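Local coordinates for Lmo2184 protein (Listeria monocytogenes serovar 1/2a, PDB 5JOQ) that probably binds heme at the cell surface as the lipid-anchored substrate-binding component of an iron-regulated ABC transporter, at residues E34-I44 and I86-T97; E46-P54 and L133-A143. One frame throughout, in Å; residues are numbered along the deposited sequence. Where two conformers were deposited one is given.

Interaction 1. Residues E34-I44 and I86-T97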
loop_
_atom_site.group_PDB
_atom_site.type_symbol
_atom_site.label_atom_id
_atom_site.label_comp_id
_atom_site.label_asym_id
_atom_site.label_seq_id
_atom_site.Cartn_x
_atom_site.Cartn_y
_atom_site.Cartn_z
ATOM N N GLU A 34 -10.792 36.618 13.563
ATOM C CA GLU A 34 -9.674 35.775 13.192
ATOM C C GLU A 34 -9.841 35.302 11.748
ATOM O O GLU A 34 -10.964 35.101 11.268
ATOM C CB GLU A 34 -9.575 34.573 14.128
ATOM C CG GLU A 34 -10.623 33.503 13.857
ATOM C CD GLU A 34 -10.872 32.606 15.060
ATOM O OE1 GLU A 34 -10.404 32.950 16.170
ATOM O OE2 GLU A 34 -11.541 31.563 14.893
ATOM N N PRO A 35 -8.744 35.132 11.025
ATOM C CA PRO A 35 -8.850 34.595 9.672
ATOM C C PRO A 35 -9.309 33.154 9.720
ATOM O O PRO A 35 -9.009 32.410 10.658
ATOM C CB PRO A 35 -7.425 34.716 9.127
ATOM C CG PRO A 35 -6.568 34.737 10.348
ATOM C CD PRO A 35 -7.355 35.444 11.399
ATOM N N LYS A 36 -10.074 32.767 8.708
ATOM C CA LYS A 36 -10.553 31.397 8.570
ATOM C C LYS A 36 -9.604 30.656 7.631
ATOM O O LYS A 36 -9.558 30.944 6.430
ATOM C CB LYS A 36 -11.989 31.388 8.046
ATOM C CG LYS A 36 -12.944 32.191 8.916
ATOM C CD LYS A 36 -14.380 31.690 8.792
ATOM C CE LYS A 36 -14.914 31.830 7.383
ATOM N NZ LYS A 36 -15.126 33.254 6.967
ATOM N N ILE A 37 -8.855 29.696 8.171
ATOM C CA ILE A 37 -7.770 29.044 7.441
ATOM C C ILE A 37 -8.073 27.557 7.307
ATOM O O ILE A 37 -8.446 26.910 8.290
ATOM C CB ILE A 37 -6.416 29.251 8.153
ATOM C CG1 ILE A 37 -6.149 30.739 8.394
ATOM C CG2 ILE A 37 -5.305 28.604 7.334
ATOM C CD1 ILE A 37 -4.926 31.028 9.331
ATOM N N VAL A 38 -7.879 27.004 6.107
ATOM C CA VAL A 38 -7.921 25.553 5.894
ATOM C C VAL A 38 -6.505 25.048 5.640
ATOM O O VAL A 38 -5.819 25.532 4.733
ATOM C CB VAL A 38 -8.853 25.185 4.729
ATOM C CG1 VAL A 38 -8.710 23.689 4.383
ATOM C CG2 VAL A 38 -10.279 25.492 5.111
ATOM N N ALA A 39 -6.045 24.098 6.451
ATOM C CA ALA A 39 -4.767 23.427 6.202
ATOM C C ALA A 39 -5.032 22.094 5.519
ATOM O O ALA A 39 -5.790 21.278 6.056
ATOM C CB ALA A 39 -4.004 23.198 7.503
ATOM N N THR A 40 -4.416 21.852 4.351
ATOM C CA THR A 40 -4.714 20.622 3.615
ATOM C C THR A 40 -3.662 19.524 3.774
ATOM O O THR A 40 -3.797 18.475 3.136
ATOM C CB THR A 40 -4.901 20.880 2.117
ATOM O OG1 THR A 40 -3.650 21.305 1.570
ATOM C CG2 THR A 40 -5.947 21.968 1.870
ATOM N N THR A 41 -2.632 19.711 4.602
ATOM C CA THR A 41 -1.700 18.617 4.852
ATOM C C THR A 41 -1.358 18.534 6.333
ATOM O O THR A 41 -1.479 19.514 7.083
ATOM C CB THR A 41 -0.392 18.762 4.061
ATOM O OG1 THR A 41 0.458 19.700 4.735
ATOM C CG2 THR A 41 -0.667 19.261 2.632
ATOM N N VAL A 42 -0.888 17.344 6.734
ATOM C CA VAL A 42 -0.475 17.132 8.122
ATOM C C VAL A 42 0.653 18.091 8.499
ATOM O O VAL A 42 0.616 18.742 9.556
ATOM C CB VAL A 42 -0.051 15.668 8.339
ATOM C CG1 VAL A 42 0.567 15.515 9.733
ATOM C CG2 VAL A 42 -1.247 14.719 8.179
ATOM N N ALA A 43 1.683 18.184 7.644
ATOM C CA ALA A 43 2.819 19.073 7.932
ATOM C C ALA A 43 2.373 20.514 8.170
ATOM O O ALA A 43 2.880 21.186 9.083
ATOM C CB ALA A 43 3.830 19.022 6.789
ATOM N N ILE A 44 1.466 21.037 7.337
ATOM C CA ILE A 44 1.034 22.427 7.529
ATOM C C ILE A 44 0.244 22.555 8.821
ATOM O O ILE A 44 0.382 23.547 9.552
ATOM C CB ILE A 44 0.216 22.923 6.312
ATOM C CG1 ILE A 44 1.137 23.070 5.086
ATOM C CG2 ILE A 44 -0.509 24.263 6.621
ATOM C CD1 ILE A 44 0.343 23.084 3.769
ATOM N N ILE A 86 -14.670 22.478 1.387
ATOM C CA ILE A 86 -13.894 23.684 1.665
ATOM C C ILE A 86 -14.700 24.936 1.326
ATOM O O ILE A 86 -14.698 25.911 2.087
ATOM C CB ILE A 86 -12.550 23.644 0.922
ATOM C CG1 ILE A 86 -11.742 22.443 1.416
ATOM C CG2 ILE A 86 -11.753 24.917 1.194
ATOM C CD1 ILE A 86 -10.383 22.290 0.737
ATOM N N ARG A 87 -15.429 24.920 0.203
ATOM C CA ARG A 87 -16.252 26.074 -0.152
ATOM C C ARG A 87 -17.233 26.416 0.963
ATOM O O ARG A 87 -17.374 27.582 1.352
ATOM C CB ARG A 87 -17.020 25.806 -1.446
ATOM C CG ARG A 87 -16.169 25.595 -2.671
ATOM C CD ARG A 87 -17.031 25.681 -3.934
ATOM N NE ARG A 87 -17.647 27.000 -4.066
ATOM C CZ ARG A 87 -18.159 27.485 -5.191
ATOM N NH1 ARG A 87 -18.135 26.759 -6.302
ATOM N NH2 ARG A 87 -18.692 28.701 -5.205
ATOM N N MET A 88 -17.856 25.398 1.513
ATOM C CA MET A 88 -18.849 25.571 2.551
ATOM C C MET A 88 -18.264 26.289 3.758
ATOM O O MET A 88 -18.964 27.011 4.449
ATOM C CB MET A 88 -19.399 24.207 2.953
ATOM C CG MET A 88 -20.303 24.205 4.168
ATOM S SD MET A 88 -19.414 23.997 5.717
ATOM C CE MET A 88 -18.453 22.532 5.324
ATOM N N LEU A 89 -16.981 26.068 4.011
ATOM C CA LEU A 89 -16.317 26.645 5.170
ATOM C C LEU A 89 -15.998 28.116 4.980
ATOM O O LEU A 89 -15.554 28.750 5.939
ATOM C CB LEU A 89 -15.017 25.891 5.497
ATOM C CG LEU A 89 -15.096 24.421 5.952
ATOM C CD1 LEU A 89 -13.688 23.748 5.974
ATOM C CD2 LEU A 89 -15.787 24.270 7.308
ATOM N N LYS A 90 -16.209 28.654 3.777
ATOM C CA LYS A 90 -15.948 30.047 3.422
ATOM C C LYS A 90 -14.599 30.523 3.990
ATOM O O LYS A 90 -14.545 31.518 4.713
ATOM C CB LYS A 90 -17.086 30.953 3.883
ATOM C CG LYS A 90 -18.423 30.565 3.271
ATOM C CD LYS A 90 -19.540 31.519 3.650
ATOM C CE LYS A 90 -19.820 31.492 5.150
ATOM N NZ LYS A 90 -21.266 31.245 5.477
ATOM N N PRO A 91 -13.512 29.841 3.660
ATOM C CA PRO A 91 -12.212 30.229 4.222
ATOM C C PRO A 91 -11.682 31.507 3.591
ATOM O O PRO A 91 -12.026 31.861 2.460
ATOM C CB PRO A 91 -11.312 29.032 3.886
ATOM C CG PRO A 91 -11.937 28.454 2.631
ATOM C CD PRO A 91 -13.420 28.674 2.764
ATOM N N ASP A 92 -10.829 32.199 4.349
ATOM C CA ASP A 92 -10.037 33.308 3.819
ATOM C C ASP A 92 -8.776 32.816 3.106
ATOM O O ASP A 92 -8.279 33.480 2.187
ATOM C CB ASP A 92 -9.651 34.253 4.959
ATOM C CG ASP A 92 -10.867 34.815 5.684
ATOM O OD1 ASP A 92 -11.703 35.429 5.005
ATOM O OD2 ASP A 92 -11.006 34.599 6.906
ATOM N N MET A 93 -8.257 31.660 3.500
ATOM C CA MET A 93 -7.044 31.132 2.895
ATOM C C MET A 93 -7.045 29.610 2.982
ATOM O O MET A 93 -7.401 29.042 4.017
ATOM C CB MET A 93 -5.797 31.699 3.596
ATOM C CG MET A 93 -4.457 31.194 3.011
ATOM S SD MET A 93 -4.249 31.714 1.282
ATOM C CE MET A 93 -4.443 33.512 1.399
ATOM N N VAL A 94 -6.643 28.954 1.897
ATOM C CA VAL A 94 -6.422 27.505 1.867
ATOM C C VAL A 94 -4.924 27.294 1.646
ATOM O O VAL A 94 -4.348 27.906 0.745
ATOM C CB VAL A 94 -7.242 26.837 0.748
ATOM C CG1 VAL A 94 -6.981 25.319 0.707
ATOM C CG2 VAL A 94 -8.768 27.145 0.888
ATOM N N LEU A 95 -4.282 26.470 2.480
ATOM C CA LEU A 95 -2.835 26.260 2.428
ATOM C C LEU A 95 -2.513 24.871 1.870
ATOM O O LEU A 95 -2.982 23.851 2.399
ATOM C CB LEU A 95 -2.198 26.419 3.810
ATOM C CG LEU A 95 -2.394 27.759 4.528
ATOM C CD1 LEU A 95 -1.745 27.652 5.888
ATOM C CD2 LEU A 95 -1.749 28.928 3.746
ATOM N N SER A 96 -1.688 24.832 0.831
ATOM C CA SER A 96 -1.244 23.567 0.228
ATOM C C SER A 96 0.257 23.731 -0.005
ATOM O O SER A 96 0.889 24.650 0.549
ATOM C CB SER A 96 -2.042 23.265 -1.045
ATOM O OG SER A 96 -1.618 22.049 -1.667
ATOM N N THR A 97 0.842 22.873 -0.853
ATOM C CA THR A 97 2.285 22.934 -1.100
ATOM C C THR A 97 2.577 23.157 -2.584
ATOM O O THR A 97 1.777 22.810 -3.478
ATOM C CB THR A 97 3.005 21.649 -0.650
ATOM O OG1 THR A 97 2.547 20.537 -1.445
ATOM C CG2 THR A 97 2.800 21.356 0.867
HETATM O O HOH W 1 -12.582 36.131 8.791
HETATM O O HOH W 2 -2.504 19.813 -0.375
#

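Interaction 2. Residues E46-P54 and L133-A143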
loop_
_atom_site.group_PDB
_atom_site.type_symbol
_atom_site.label_atom_id
_atom_site.label_comp_id
_atom_site.label_asym_id
_atom_site.label_seq_id
_atom_site.Cartn_x
_atom_site.Cartn_y
_atom_site.Cartn_z
ATOM N N GLU A 46 0.604 20.943 11.581
ATOM C CA GLU A 46 1.564 21.010 12.686
ATOM C C GLU A 46 2.204 22.396 12.798
ATOM O O GLU A 46 2.437 22.904 13.910
ATOM C CB GLU A 46 2.638 19.938 12.494
ATOM C CG GLU A 46 2.041 18.501 12.572
ATOM C CD GLU A 46 3.058 17.419 12.184
ATOM O OE1 GLU A 46 4.063 17.723 11.484
ATOM O OE2 GLU A 46 2.836 16.259 12.591
ATOM N N ILE A 47 2.502 23.022 11.661
ATOM C CA ILE A 47 3.040 24.383 11.703
ATOM C C ILE A 47 2.004 25.342 12.278
ATOM O O ILE A 47 2.331 26.206 13.096
ATOM C CB ILE A 47 3.525 24.808 10.303
ATOM C CG1 ILE A 47 4.867 24.104 9.999
ATOM C CG2 ILE A 47 3.691 26.350 10.236
ATOM C CD1 ILE A 47 5.252 24.128 8.511
ATOM N N MET A 48 0.741 25.209 11.860
ATOM C CA MET A 48 -0.305 26.090 12.388
ATOM C C MET A 48 -0.430 25.960 13.909
ATOM O O MET A 48 -0.665 26.952 14.620
ATOM C CB MET A 48 -1.636 25.747 11.706
ATOM C CG MET A 48 -1.678 25.999 10.211
ATOM S SD MET A 48 -1.771 27.771 9.902
ATOM C CE MET A 48 -0.195 27.986 9.283
ATOM N N ASP A 49 -0.259 24.744 14.428
ATOM C CA ASP A 49 -0.287 24.555 15.874
ATOM C C ASP A 49 0.855 25.308 16.558
ATOM O O ASP A 49 0.657 25.933 17.605
ATOM C CB ASP A 49 -0.227 23.059 16.196
ATOM C CG ASP A 49 -0.161 22.784 17.702
ATOM O OD1 ASP A 49 -1.070 23.240 18.434
ATOM O OD2 ASP A 49 0.796 22.110 18.143
ATOM N N LYS A 50 2.073 25.214 16.013
ATOM C CA LYS A 50 3.207 25.920 16.611
ATOM C C LYS A 50 3.033 27.423 16.503
ATOM O O LYS A 50 3.573 28.157 17.335
ATOM C CB LYS A 50 4.525 25.514 15.939
ATOM C CG LYS A 50 4.895 24.021 16.142
ATOM C CD LYS A 50 5.245 23.695 17.576
ATOM C CE LYS A 50 5.660 22.190 17.665
ATOM N NZ LYS A 50 5.518 21.640 19.034
ATOM N N LEU A 51 2.299 27.893 15.483
ATOM C CA LEU A 51 2.012 29.317 15.339
ATOM C C LEU A 51 0.812 29.768 16.153
ATOM O O LEU A 51 0.470 30.963 16.124
ATOM C CB LEU A 51 1.791 29.666 13.860
ATOM C CG LEU A 51 3.027 29.476 12.958
ATOM C CD1 LEU A 51 2.747 30.001 11.556
ATOM C CD2 LEU A 51 4.310 30.133 13.524
ATOM N N ASP A 52 0.152 28.850 16.860
ATOM C CA ASP A 52 -0.986 29.191 17.716
ATOM C C ASP A 52 -2.114 29.834 16.905
ATOM O O ASP A 52 -2.708 30.845 17.304
ATOM C CB ASP A 52 -0.534 30.110 18.859
ATOM C CG ASP A 52 -1.612 30.314 19.934
ATOM O OD1 ASP A 52 -2.596 29.538 20.007
ATOM O OD2 ASP A 52 -1.455 31.263 20.734
ATOM N N LEU A 53 -2.427 29.222 15.753
ATOM C CA LEU A 53 -3.482 29.697 14.874
ATOM C C LEU A 53 -4.668 28.738 14.874
ATOM O O LEU A 53 -4.473 27.524 14.763
ATOM C CB LEU A 53 -2.945 29.842 13.447
ATOM C CG LEU A 53 -2.066 31.095 13.276
ATOM C CD1 LEU A 53 -1.261 31.014 11.994
ATOM C CD2 LEU A 53 -2.948 32.370 13.315
ATOM N N PRO A 54 -5.898 29.239 14.967
ATOM C CA PRO A 54 -7.059 28.362 14.801
ATOM C C PRO A 54 -7.248 27.999 13.332
ATOM O O PRO A 54 -6.800 28.705 12.421
ATOM C CB PRO A 54 -8.222 29.203 15.334
ATOM C CG PRO A 54 -7.797 30.602 15.134
ATOM C CD PRO A 54 -6.287 30.637 15.219
ATOM N N LEU A 133 4.198 33.028 6.873
ATOM C CA LEU A 133 2.947 32.751 7.584
ATOM C C LEU A 133 2.824 33.587 8.853
ATOM O O LEU A 133 1.732 34.093 9.175
ATOM C CB LEU A 133 2.874 31.259 7.949
ATOM C CG LEU A 133 2.631 30.280 6.780
ATOM C CD1 LEU A 133 2.913 28.874 7.268
ATOM C CD2 LEU A 133 1.148 30.447 6.246
ATOM N N GLY A 134 3.924 33.723 9.601
ATOM C CA GLY A 134 3.932 34.631 10.754
ATOM C C GLY A 134 3.507 36.035 10.380
ATOM O O GLY A 134 2.677 36.661 11.060
ATOM N N ALA A 135 4.099 36.575 9.309
ATOM C CA ALA A 135 3.727 37.916 8.862
ATOM C C ALA A 135 2.280 37.964 8.386
ATOM O O ALA A 135 1.561 38.929 8.652
ATOM C CB ALA A 135 4.648 38.367 7.729
ATOM N N LYS A 136 1.847 36.942 7.646
ATOM C CA LYS A 136 0.508 36.992 7.060
ATOM C C LYS A 136 -0.568 36.929 8.137
ATOM O O LYS A 136 -1.598 37.600 8.030
ATOM C CB LYS A 136 0.348 35.856 6.050
ATOM C CG LYS A 136 -0.911 35.970 5.207
ATOM C CD LYS A 136 -0.845 35.011 4.010
ATOM C CE LYS A 136 -2.108 35.105 3.136
ATOM N NZ LYS A 136 -2.516 36.510 2.756
ATOM N N PHE A 137 -0.337 36.170 9.208
ATOM C CA PHE A 137 -1.393 35.904 10.179
ATOM C C PHE A 137 -1.083 36.441 11.573
ATOM O O PHE A 137 -1.655 35.953 12.555
ATOM C CB PHE A 137 -1.671 34.397 10.218
ATOM C CG PHE A 137 -2.203 33.852 8.917
ATOM C CD1 PHE A 137 -3.439 34.288 8.424
ATOM C CD2 PHE A 137 -1.491 32.891 8.200
ATOM C CE1 PHE A 137 -3.966 33.768 7.221
ATOM C CE2 PHE A 137 -1.997 32.382 7.006
ATOM C CZ PHE A 137 -3.241 32.838 6.515
ATOM N N ASP A 138 -0.204 37.448 11.685
ATOM C CA ASP A 138 0.091 38.108 12.961
ATOM C C ASP A 138 0.623 37.112 13.992
ATOM O O ASP A 138 0.149 37.054 15.130
ATOM C CB ASP A 138 -1.142 38.834 13.509
ATOM C CG ASP A 138 -0.795 39.806 14.646
ATOM O OD1 ASP A 138 0.408 39.985 14.963
ATOM O OD2 ASP A 138 -1.726 40.407 15.213
ATOM N N ARG A 139 1.601 36.311 13.580
ATOM C CA ARG A 139 2.262 35.367 14.482
ATOM C C ARG A 139 3.768 35.465 14.311
ATOM O O ARG A 139 4.476 34.451 14.270
ATOM C CB ARG A 139 1.781 33.926 14.246
ATOM C CG ARG A 139 0.296 33.687 14.624
ATOM C CD ARG A 139 0.027 33.911 16.103
ATOM N NE ARG A 139 -1.305 33.449 16.501
ATOM C CZ ARG A 139 -2.414 34.196 16.466
ATOM N NH1 ARG A 139 -2.354 35.448 16.010
ATOM N NH2 ARG A 139 -3.594 33.680 16.856
ATOM N N ILE A 140 4.277 36.693 14.191
ATOM C CA ILE A 140 5.692 36.864 13.866
ATOM C C ILE A 140 6.561 36.306 14.991
ATOM O O ILE A 140 7.575 35.639 14.742
ATOM C CB ILE A 140 5.983 38.355 13.592
ATOM C CG1 ILE A 140 5.350 38.797 12.254
ATOM C CG2 ILE A 140 7.495 38.670 13.628
ATOM C CD1 ILE A 140 5.413 40.319 11.993
ATOM N N GLU A 141 6.194 36.590 16.247
ATOM C CA GLU A 141 6.957 36.069 17.381
ATOM C C GLU A 141 6.965 34.537 17.401
ATOM O O GLU A 141 8.022 33.906 17.600
ATOM C CB GLU A 141 6.378 36.640 18.685
ATOM C CG GLU A 141 6.268 38.191 18.674
ATOM C CD GLU A 141 4.877 38.785 18.252
ATOM O OE1 GLU A 141 4.248 38.347 17.230
ATOM O OE2 GLU A 141 4.433 39.733 18.966
ATOM N N GLU A 142 5.806 33.912 17.168
ATOM C CA GLU A 142 5.759 32.452 17.199
ATOM C C GLU A 142 6.573 31.846 16.057
ATOM O O GLU A 142 7.252 30.813 16.240
ATOM C CB GLU A 142 4.308 31.974 17.135
ATOM C CG GLU A 142 3.487 32.251 18.393
ATOM C CD GLU A 142 2.913 33.663 18.425
ATOM O OE1 GLU A 142 3.194 34.488 17.524
ATOM O OE2 GLU A 142 2.183 33.942 19.380
ATOM N N ALA A 143 6.518 32.462 14.871
ATOM C CA ALA A 143 7.280 31.945 13.721
ATOM C C ALA A 143 8.778 32.069 13.952
ATOM O O ALA A 143 9.552 31.153 13.609
ATOM C CB ALA A 143 6.912 32.709 12.446
HETATM O O HOH W 3 6.395 28.856 17.957
HETATM O O HOH W 4 1.228 32.036 21.135
#

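Interaction 1. Residues E34-I44 and I86-T97
V38 bonds to both M93 and L95 across two parallel strands, 37-39 and 93-97, whose short axes lie 4.8 Å apart and are inclined by 20°. These backbone bonds set the register: V38 N donates to M93 O at 3.0 Å, and L95 N to V38 O at 2.9 Å. At the start of the pair K36 O accepts from both D92 N and M93 N, while D92 OD2 takes K36 N at 2.7 Å, a nearly straight bond (172°) on the anti side of the carboxylate. A water joins the same OD2 to E34 O. At the far end T40 N continues the ladder on L95 O, to which T40 OG1 adds a second bond (2.8 Å); chi1 of 66° sets this hydroxyl between the backbone N and carbonyl carbon. A second water connects T40 OG1 to S96 OG.

Apolar contacts form on both faces. On one, V38 CG2, 3.9 Å from both L89 CD1 and P91 CB, belongs to a side chain that also touches T75 of strand 73-77. On the other, L95 CD1 reaches I37 CG2 and, at 3.7 Å, I44 CG2 from the following helix. K36 O and L95 O thus each accept two donors, but the ends of the two strands differ: the D92 carboxylate replaces a backbone acceptor for K36 N, whereas the T40 hydroxyl supplements a regular ladder bond.

Interaction 2. Residues E46-P54 and L133-A143
The C-terminal end of helix 42-50 packs against the turn joining helices 123-136 and 140-161, and R139 and L51 carry much of the meeting. R139 grips D52 O side-on with two nitrogens, NE at 3.1 Å and NH2 at 3.0 Å. The oxygen lies only 6° out of the guanidinium plane, but both donors approach from one face of the carbonyl plane, NE steeply. From the third nitrogen, NH1 bonds to D138 O at 3.1 Å, which helps fix the group's rotation. L53 CD2 covers one guanidinium face, 3.6 Å above its centre, and L53 CD1 meets F137 CB.

The carbonyl that R139 holds belongs to a Schellman motif: D52 has positive phi, and D52 N and L53 N bond back to D49 O and M48 O. Within this turn, L51 sends its two methyls to different helices, CD1 to L133 CB and CD2 to A143 CB, both at 3.8 Å. Deeper in, M48 bends at chi2 (-74°) and brings CE within 3.8 Å of L133 CD1, which also touches I47 CG2. Two waters bridge the outer side, one between K50 O and E142 O, the other between D52 OD2 and E142 OE2, while D52 OD1 forms a salt bridge with R68.

Overall arrangement
Interactions 1 and 2 have centres 14 Å apart, on the same side of the chain's centre. Their segments alternate along the sequence: 34-44, 46-54, 86-97, then 133-143. Helix 42-50 belongs to both, following strand 37-39 in interaction 1 and presenting its C-terminal end in interaction 2. The two also touch directly, I37 CD1 lying 3.6 Å from F137 CE1 and P35 CG 3.7 Å from F137 CD1. Helices 42-50 and 123-136 both pack on one face of the parallel sheet 37-39, 93-97, 115-118, through M48 and L133 on L95. This is consistent with a layered alpha/beta core in the N-terminal part of this solute-binding protein.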